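Aminotransferase (Bacillus subtilis, PDB 6L1O) is a pyridoxal-phosphate-dependent aminotransferase that belongs to the biosynthetic pathway of the dipeptide antibiotic bacilysin. Local coordinates at residues Asp7-Pro13 with Ser133-Arg139; Leu142-Pro146 with Ile160-Val164. All blocks are in the same frame, centred on the assembly; numbering follows the deposited sequence.

Interaction 1: Asp7-Pro13 with Ser133-Arg139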
ATOM      1  N   ASP B   7     -10.494 -13.084 -11.427  1.00 27.70           N
ATOM      2  CA  ASP B   7      -9.656 -13.398 -12.579  1.00 29.17           C
ATOM      3  C   ASP B   7      -8.247 -12.790 -12.490  1.00 29.99           C
ATOM      4  O   ASP B   7      -7.293 -13.426 -12.885  1.00 28.40           O
ATOM      5  CB  ASP B   7     -10.362 -12.961 -13.858  1.00 29.32           C
ATOM      6  CG  ASP B   7     -11.550 -13.866 -14.221  1.00 34.45           C
ATOM      7  OD1 ASP B   7     -11.780 -14.916 -13.537  1.00 30.98           O
ATOM      8  OD2 ASP B   7     -12.287 -13.498 -15.187  1.00 41.54           O
ATOM      9  N   VAL B   8      -8.135 -11.589 -11.921  1.00 27.62           N
ATOM     10  CA  VAL B   8      -6.855 -10.968 -11.637  1.00 27.02           C
ATOM     11  C   VAL B   8      -6.015 -11.869 -10.757  1.00 26.70           C
ATOM     12  O   VAL B   8      -4.796 -12.033 -11.003  1.00 38.30           O
ATOM     13  CB  VAL B   8      -7.050  -9.563 -10.985  1.00 31.32           C
ATOM     14  CG1 VAL B   8      -5.861  -9.118 -10.136  1.00 32.86           C
ATOM     15  CG2 VAL B   8      -7.314  -8.525 -12.069  1.00 34.15           C
ATOM     16  N   ILE B   9      -6.614 -12.479  -9.754  1.00 25.41           N
ATOM     17  CA  ILE B   9      -5.892 -13.425  -8.907  1.00 27.58           C
ATOM     18  C   ILE B   9      -5.494 -14.715  -9.698  1.00 29.28           C
ATOM     19  O   ILE B   9      -4.374 -15.231  -9.573  1.00 27.36           O
ATOM     20  CB  ILE B   9      -6.723 -13.819  -7.667  1.00 28.67           C
ATOM     21  CG1 ILE B   9      -7.020 -12.582  -6.794  1.00 30.13           C
ATOM     22  CG2 ILE B   9      -5.989 -14.836  -6.825  1.00 30.98           C
ATOM     23  CD1 ILE B   9      -5.808 -11.771  -6.361  1.00 27.79           C
ATOM     24  N   LYS B  10      -6.423 -15.244 -10.465  1.00 28.11           N
ATOM     25  CA  LYS B  10      -6.188 -16.486 -11.198  1.00 30.50           C
ATOM     26  C   LYS B  10      -5.062 -16.342 -12.240  1.00 30.08           C
ATOM     27  O   LYS B  10      -4.334 -17.306 -12.516  1.00 32.03           O
ATOM     28  CB  LYS B  10      -7.459 -16.945 -11.912  1.00 31.86           C
ATOM     29  CG  LYS B  10      -8.540 -17.476 -11.019  1.00 31.72           C
ATOM     30  CD  LYS B  10      -9.713 -17.966 -11.897  1.00 32.76           C
ATOM     31  CE  LYS B  10     -10.956 -18.232 -11.073  1.00 35.58           C
ATOM     32  NZ  LYS B  10     -10.642 -18.982  -9.810  1.00 39.16           N
ATOM     33  N   THR B  11      -4.953 -15.160 -12.829  1.00 28.75           N
ATOM     34  CA  THR B  11      -3.956 -14.893 -13.873  1.00 29.29           C
ATOM     35  C   THR B  11      -2.648 -14.329 -13.323  1.00 30.28           C
ATOM     36  O   THR B  11      -1.779 -14.022 -14.089  1.00 33.33           O
ATOM     37  CB  THR B  11      -4.478 -13.886 -14.919  1.00 31.81           C
ATOM     38  OG1 THR B  11      -4.729 -12.622 -14.311  1.00 33.01           O
ATOM     39  CG2 THR B  11      -5.767 -14.366 -15.594  1.00 32.29           C
ATOM     40  N   LEU B  12      -2.510 -14.141 -12.001  1.00 27.64           N
ATOM     41  CA  LEU B  12      -1.288 -13.588 -11.443  1.00 29.26           C
ATOM     42  C   LEU B  12      -0.082 -14.399 -11.932  1.00 31.30           C
ATOM     43  O   LEU B  12      -0.135 -15.626 -11.923  1.00 36.11           O
ATOM     44  CB  LEU B  12      -1.335 -13.601  -9.905  1.00 30.81           C
ATOM     45  CG  LEU B  12      -2.182 -12.510  -9.215  1.00 30.17           C
ATOM     46  CD1 LEU B  12      -2.206 -12.720  -7.705  1.00 31.52           C
ATOM     47  CD2 LEU B  12      -1.701 -11.120  -9.537  1.00 30.72           C
ATOM     48  N   PRO B  13       1.002 -13.723 -12.358  1.00 32.00           N
ATOM     49  CA  PRO B  13       2.184 -14.462 -12.782  1.00 33.83           C
ATOM     50  C   PRO B  13       2.849 -15.185 -11.611  1.00 38.30           C
ATOM     51  O   PRO B  13       2.839 -14.694 -10.461  1.00 33.95           O
ATOM     52  CB  PRO B  13       3.104 -13.386 -13.370  1.00 35.74           C
ATOM     53  CG  PRO B  13       2.610 -12.070 -12.796  1.00 34.85           C
ATOM     54  CD  PRO B  13       1.164 -12.255 -12.506  1.00 31.90           C
ATOM     55  N   SER B 133       4.001  -8.185 -13.115  1.00 24.01           N
ATOM     56  CA  SER B 133       2.867  -8.102 -12.212  1.00 23.37           C
ATOM     57  C   SER B 133       1.879  -6.997 -12.547  1.00 21.88           C
ATOM     58  O   SER B 133       0.734  -7.273 -12.865  1.00 22.61           O
ATOM     59  CB  SER B 133       3.357  -7.915 -10.758  1.00 21.08           C
ATOM     60  OG  SER B 133       3.965  -9.098 -10.331  1.00 24.77           O
ATOM     61  N   GLY B 134       2.322  -5.749 -12.464  1.00 18.49           N
ATOM     62  CA  GLY B 134       1.500  -4.607 -12.764  1.00 19.62           C
ATOM     63  C   GLY B 134       0.860  -4.703 -14.153  1.00 20.58           C
ATOM     64  O   GLY B 134      -0.292  -4.404 -14.342  1.00 22.98           O
ATOM     65  N   ILE B 135       1.622  -5.168 -15.108  1.00 21.09           N
ATOM     66  CA  ILE B 135       1.176  -5.204 -16.476  1.00 22.52           C
ATOM     67  C   ILE B 135       0.065  -6.248 -16.616  1.00 22.54           C
ATOM     68  O   ILE B 135      -0.965  -5.989 -17.292  1.00 24.28           O
ATOM     69  CB  ILE B 135       2.341  -5.517 -17.411  1.00 24.87           C
ATOM     70  CG1 ILE B 135       3.281  -4.312 -17.450  1.00 23.17           C
ATOM     71  CG2 ILE B 135       1.825  -5.838 -18.826  1.00 27.48           C
ATOM     72  CD1 ILE B 135       4.591  -4.583 -18.144  1.00 23.04           C
ATOM     73  N   THR B 136       0.267  -7.407 -15.991  1.00 22.22           N
ATOM     74  CA  THR B 136      -0.699  -8.492 -16.075  1.00 23.21           C
ATOM     75  C   THR B 136      -1.983  -8.105 -15.322  1.00 26.22           C
ATOM     76  O   THR B 136      -3.067  -8.337 -15.798  1.00 23.48           O
ATOM     77  CB  THR B 136      -0.142  -9.797 -15.540  1.00 25.95           C
ATOM     78  OG1 THR B 136       1.109 -10.095 -16.206  1.00 25.33           O
ATOM     79  CG2 THR B 136      -1.098 -10.934 -15.794  1.00 30.08           C
ATOM     80  N   MET B 137      -1.839  -7.495 -14.161  1.00 21.52           N
ATOM     81  CA  MET B 137      -2.968  -7.016 -13.392  1.00 22.54           C
ATOM     82  C   MET B 137      -3.720  -5.867 -14.022  1.00 23.81           C
ATOM     83  O   MET B 137      -4.878  -5.655 -13.668  1.00 32.82           O
ATOM     84  CB  MET B 137      -2.530  -6.606 -11.984  1.00 21.64           C
ATOM     85  CG  MET B 137      -2.037  -7.819 -11.206  1.00 24.72           C
ATOM     86  SD  MET B 137      -1.066  -7.296  -9.759  1.00 27.57           S
ATOM     87  CE  MET B 137      -2.392  -6.987  -8.609  1.00 25.78           C
ATOM     88  N   ALA B 138      -3.087  -5.145 -14.932  1.00 23.32           N
ATOM     89  CA  ALA B 138      -3.753  -4.157 -15.764  1.00 23.94           C
ATOM     90  C   ALA B 138      -4.426  -4.834 -16.999  1.00 26.75           C
ATOM     91  O   ALA B 138      -5.049  -4.144 -17.799  1.00 23.12           O
ATOM     92  CB  ALA B 138      -2.771  -3.100 -16.249  1.00 22.42           C
ATOM     93  N   ARG B 139      -4.240  -6.146 -17.131  1.00 23.87           N
ATOM     94  CA  ARG B 139      -4.752  -6.932 -18.262  1.00 27.12           C
ATOM     95  C   ARG B 139      -4.150  -6.489 -19.593  1.00 31.26           C
ATOM     96  O   ARG B 139      -4.782  -6.581 -20.631  1.00 29.38           O
ATOM     97  CB  ARG B 139      -6.292  -6.881 -18.297  1.00 28.94           C
ATOM     98  CG  ARG B 139      -6.951  -7.177 -16.956  1.00 30.19           C
ATOM     99  CD  ARG B 139      -8.458  -6.925 -17.002  1.00 41.00           C
ATOM    100  NE  ARG B 139      -9.211  -8.027 -16.344  1.00 44.71           N
ATOM    101  CZ  ARG B 139      -9.669  -8.010 -15.084  1.00 46.16           C
ATOM    102  NH1 ARG B 139      -9.502  -6.932 -14.314  1.00 48.00           N
ATOM    103  NH2 ARG B 139     -10.312  -9.065 -14.595  1.00 39.25           N
TER
HETATM  104  O   HOH W   1     -10.730  -9.758 -11.785  1.00 24.19           O
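Val8 lays its CG2 methyl over one face of the Arg139 guanidinium, 3.5 Å from NH1. The two side chains cross at about a right angle. The second methyl of Val8 serves a different neighbour. CG1 stands anti to the backbone N (chi1 155°) and faces Met137 CG at 4.2 Å. The valine therefore sits astride the end of helix 130-137, with one branch on the methionine and the other on the arginine.

Leu12 reaches the same methionine from the next part of the N-terminal segment. Its CD2 lies 3.7 Å from Met137 CG and also packs near SD. Further along, Pro13 and Thr136 point at each other, with Pro13 CD 4.1 Å from Thr136 CB. Pro13 CG rests near Ser133 CA. Thr136 CG2 touches the backbone Thr11 O at 3.6 Å, while its OG1 bonds back to Leu132 O.

Arg139 has positive phi and closes helix 130-137 with a Schellman motif. From there its side chain, bent at chi3, extends to the start of helix 7-10. One water accepts from Arg139 NH2 (2.9 Å) and from Val8 N (3.2 Å). Asp7 O accepts from both Thr11 N and Thr11 OG1, which approach from opposite faces of its plane.

The N-terminal segment thus packs on the C-terminal end of helix 130-137 at the dimer interface, where Phe264 of the second subunit covers Leu12 and Met137 and its Asn116 accepts from Asp7 N. Ser133 OG bonds to His267 of that subunit and to Glu130 of its own chain.

No direct hydrogen bond joins the two segments. Between them the contact rests on van der Waals packing and one water bridge. Asp7 OD2 and Arg139 NH2, 4.9 Å apart, form no salt bridge, and any pull between these charges is probably weak.

Interaction 2: Leu142-Pro146 with Ile160-Val164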
ATOM      1  N   LEU B 142       2.529  -7.676 -22.991  1.00 35.50           N
ATOM      2  CA  LEU B 142       3.940  -7.365 -22.933  1.00 34.53           C
ATOM      3  C   LEU B 142       4.624  -7.512 -24.296  1.00 31.08           C
ATOM      4  O   LEU B 142       4.386  -8.494 -25.013  1.00 35.19           O
ATOM      5  CB  LEU B 142       4.575  -8.274 -21.892  1.00 41.26           C
ATOM      6  CG  LEU B 142       6.092  -8.303 -21.836  1.00 43.43           C
ATOM      7  CD1 LEU B 142       6.551  -8.290 -20.387  1.00 48.47           C
ATOM      8  CD2 LEU B 142       6.622  -9.533 -22.564  1.00 42.21           C
ATOM      9  N   TYR B 143       5.444  -6.526 -24.651  1.00 30.31           N
ATOM     10  CA  TYR B 143       6.319  -6.604 -25.811  1.00 29.25           C
ATOM     11  C   TYR B 143       7.758  -6.400 -25.353  1.00 25.38           C
ATOM     12  O   TYR B 143       8.074  -5.378 -24.756  1.00 29.37           O
ATOM     13  CB  TYR B 143       5.908  -5.576 -26.871  1.00 31.41           C
ATOM     14  CG  TYR B 143       6.697  -5.670 -28.160  1.00 33.72           C
ATOM     15  CD1 TYR B 143       6.226  -6.438 -29.248  1.00 42.29           C
ATOM     16  CD2 TYR B 143       7.936  -5.035 -28.302  1.00 36.54           C
ATOM     17  CE1 TYR B 143       6.965  -6.540 -30.443  1.00 40.98           C
ATOM     18  CE2 TYR B 143       8.683  -5.155 -29.492  1.00 35.30           C
ATOM     19  CZ  TYR B 143       8.189  -5.898 -30.552  1.00 37.30           C
ATOM     20  OH  TYR B 143       8.916  -5.982 -31.729  1.00 39.32           O
ATOM     21  N   GLU B 144       8.634  -7.364 -25.652  1.00 27.22           N
ATOM     22  CA  GLU B 144      10.037  -7.343 -25.183  1.00 26.99           C
ATOM     23  C   GLU B 144      10.983  -6.401 -25.935  1.00 27.54           C
ATOM     24  O   GLU B 144      10.934  -6.294 -27.167  1.00 27.07           O
ATOM     25  CB  GLU B 144      10.590  -8.746 -25.174  1.00 29.65           C
ATOM     26  CG  GLU B 144       9.895  -9.655 -24.199  1.00 32.96           C
ATOM     27  CD  GLU B 144      10.374 -11.087 -24.237  1.00 40.11           C
ATOM     28  OE1 GLU B 144      11.268 -11.418 -25.040  1.00 49.21           O
ATOM     29  OE2 GLU B 144       9.864 -11.909 -23.439  1.00 47.80           O
ATOM     30  N   MET B 145      11.813  -5.674 -25.189  1.00 24.69           N
ATOM     31  CA  MET B 145      12.936  -4.951 -25.747  1.00 20.57           C
ATOM     32  C   MET B 145      14.208  -5.666 -25.311  1.00 22.62           C
ATOM     33  O   MET B 145      14.562  -5.626 -24.151  1.00 20.46           O
ATOM     34  CB  MET B 145      12.974  -3.504 -25.308  1.00 23.04           C
ATOM     35  CG  MET B 145      11.690  -2.703 -25.505  1.00 22.00           C
ATOM     36  SD  MET B 145      11.960  -0.993 -24.979  1.00 26.33           S
ATOM     37  CE  MET B 145      12.025  -1.248 -23.202  1.00 24.42           C
ATOM     38  N   PRO B 146      14.893  -6.362 -26.246  1.00 24.51           N
ATOM     39  CA  PRO B 146      16.044  -7.153 -25.829  1.00 22.54           C
ATOM     40  C   PRO B 146      17.270  -6.290 -25.485  1.00 21.89           C
ATOM     41  O   PRO B 146      17.586  -5.296 -26.164  1.00 21.92           O
ATOM     42  CB  PRO B 146      16.297  -8.053 -27.031  1.00 25.48           C
ATOM     43  CG  PRO B 146      15.742  -7.337 -28.171  1.00 28.93           C
ATOM     44  CD  PRO B 146      14.532  -6.619 -27.662  1.00 29.08           C
ATOM     45  N   ILE B 160      12.206  -2.120 -32.621  1.00 33.06           N
ATOM     46  CA  ILE B 160      10.845  -2.423 -32.214  1.00 36.38           C
ATOM     47  C   ILE B 160       9.957  -2.338 -33.462  1.00 35.75           C
ATOM     48  O   ILE B 160      10.031  -1.374 -34.233  1.00 38.53           O
ATOM     49  CB  ILE B 160      10.313  -1.445 -31.159  1.00 35.84           C
ATOM     50  CG1 ILE B 160      11.179  -1.499 -29.872  1.00 34.48           C
ATOM     51  CG2 ILE B 160       8.871  -1.784 -30.815  1.00 35.02           C
ATOM     52  CD1 ILE B 160      10.952  -0.289 -28.959  1.00 30.40           C
ATOM     53  N   ASP B 161       9.156  -3.366 -33.641  1.00 32.80           N
ATOM     54  CA  ASP B 161       8.177  -3.415 -34.742  1.00 38.37           C
ATOM     55  C   ASP B 161       7.239  -2.214 -34.661  1.00 38.92           C
ATOM     56  O   ASP B 161       6.488  -2.106 -33.687  1.00 40.73           O
ATOM     57  CB  ASP B 161       7.367  -4.701 -34.646  1.00 35.72           C
ATOM     58  CG  ASP B 161       6.389  -4.880 -35.810  1.00 40.18           C
ATOM     59  OD1 ASP B 161       6.206  -3.960 -36.634  1.00 36.25           O
ATOM     60  OD2 ASP B 161       5.798  -5.967 -35.888  1.00 39.74           O
ATOM     61  N   PRO B 162       7.249  -1.331 -35.683  1.00 41.60           N
ATOM     62  CA  PRO B 162       6.380  -0.134 -35.716  1.00 42.37           C
ATOM     63  C   PRO B 162       4.880  -0.444 -35.656  1.00 40.22           C
ATOM     64  O   PRO B 162       4.095   0.444 -35.352  1.00 43.55           O
ATOM     65  CB  PRO B 162       6.734   0.526 -37.058  1.00 44.22           C
ATOM     66  CG  PRO B 162       8.081  -0.008 -37.420  1.00 42.21           C
ATOM     67  CD  PRO B 162       8.083  -1.413 -36.906  1.00 45.51           C
ATOM     68  N   ALA B 163       4.509  -1.686 -35.954  1.00 38.86           N
ATOM     69  CA  ALA B 163       3.145  -2.166 -35.827  1.00 42.64           C
ATOM     70  C   ALA B 163       2.594  -2.116 -34.414  1.00 44.29           C
ATOM     71  O   ALA B 163       1.380  -1.990 -34.264  1.00 47.02           O
ATOM     72  CB  ALA B 163       3.067  -3.608 -36.303  1.00 41.72           C
ATOM     73  N   VAL B 164       3.457  -2.246 -33.397  1.00 41.43           N
ATOM     74  CA  VAL B 164       3.011  -2.237 -31.993  1.00 39.75           C
ATOM     75  C   VAL B 164       2.988  -0.862 -31.334  1.00 42.47           C
ATOM     76  O   VAL B 164       2.438  -0.712 -30.237  1.00 40.06           O
ATOM     77  CB  VAL B 164       3.829  -3.194 -31.107  1.00 41.56           C
ATOM     78  CG1 VAL B 164       3.889  -4.577 -31.726  1.00 42.84           C
ATOM     79  CG2 VAL B 164       5.231  -2.661 -30.823  1.00 37.90           C
TER
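Strand 141-146 is, within this chain, an edge strand of the central seven-stranded sheet of the PLP fold type I aminotransferase domain, and the loop before strand 168-174 packs against it here. Tyr143 carries most of the contact. Its CG is anti to the backbone N (chi1 -175°), and the ring extends from the strand to the loop. Val164 CG2 sits over the centre of one ring face, 4.1 Å from the centroid and 5° off the normal. This is a CH-pi contact. Val164 CG1 lies 3.9 Å from Tyr143 CE1.

Ile160 CG2 meets Tyr143 CE2 at 3.6 Å. The phenol oxygen Tyr143 OH accepts a nearly straight bond from Asp161 N, 3.2 Å long with an angle of 168° at the hydrogen. The strand side chain thus binds the loop backbone directly.

Asp161 also opens an Asx turn. Its OD1 accepts from Ala163 N at 2.9 Å, from above the carboxylate plane. Val164 N bonds to Asp161 O, closing a beta turn that overlaps the Asx turn and carries Val164 to the ring.

In the fold, Tyr143 and Val164 both also pack on Ile120 of the adjacent strand 120-125. Met145 SD touches Ile160 CD1 at 4.2 Å. The same methionine packs on Met171 and Leu173 of strand 168-174.

Overall arrangement
The chain enters interaction 1 at once, through helix 7-10 and the residues up to Pro13. It then runs through 119 residues, which include strands 97-100 and 120-125, before helix 130-137 closes that contact. Closing this long loop brings the N-terminal segment onto a helix that the second subunit also contacts. A short turn leads directly into strand 141-146, where interaction 2 begins. Its loop is much shorter: 13 residues without helix or strand separate its segments. The two loops follow in series, and neither crosses the other. The centres of interactions 1 and 2 lie about 20 Å apart. Interaction 1 joins the N-terminal segment to the helix, and interaction 2 joins the sheet edge to the loop before strand 168-174.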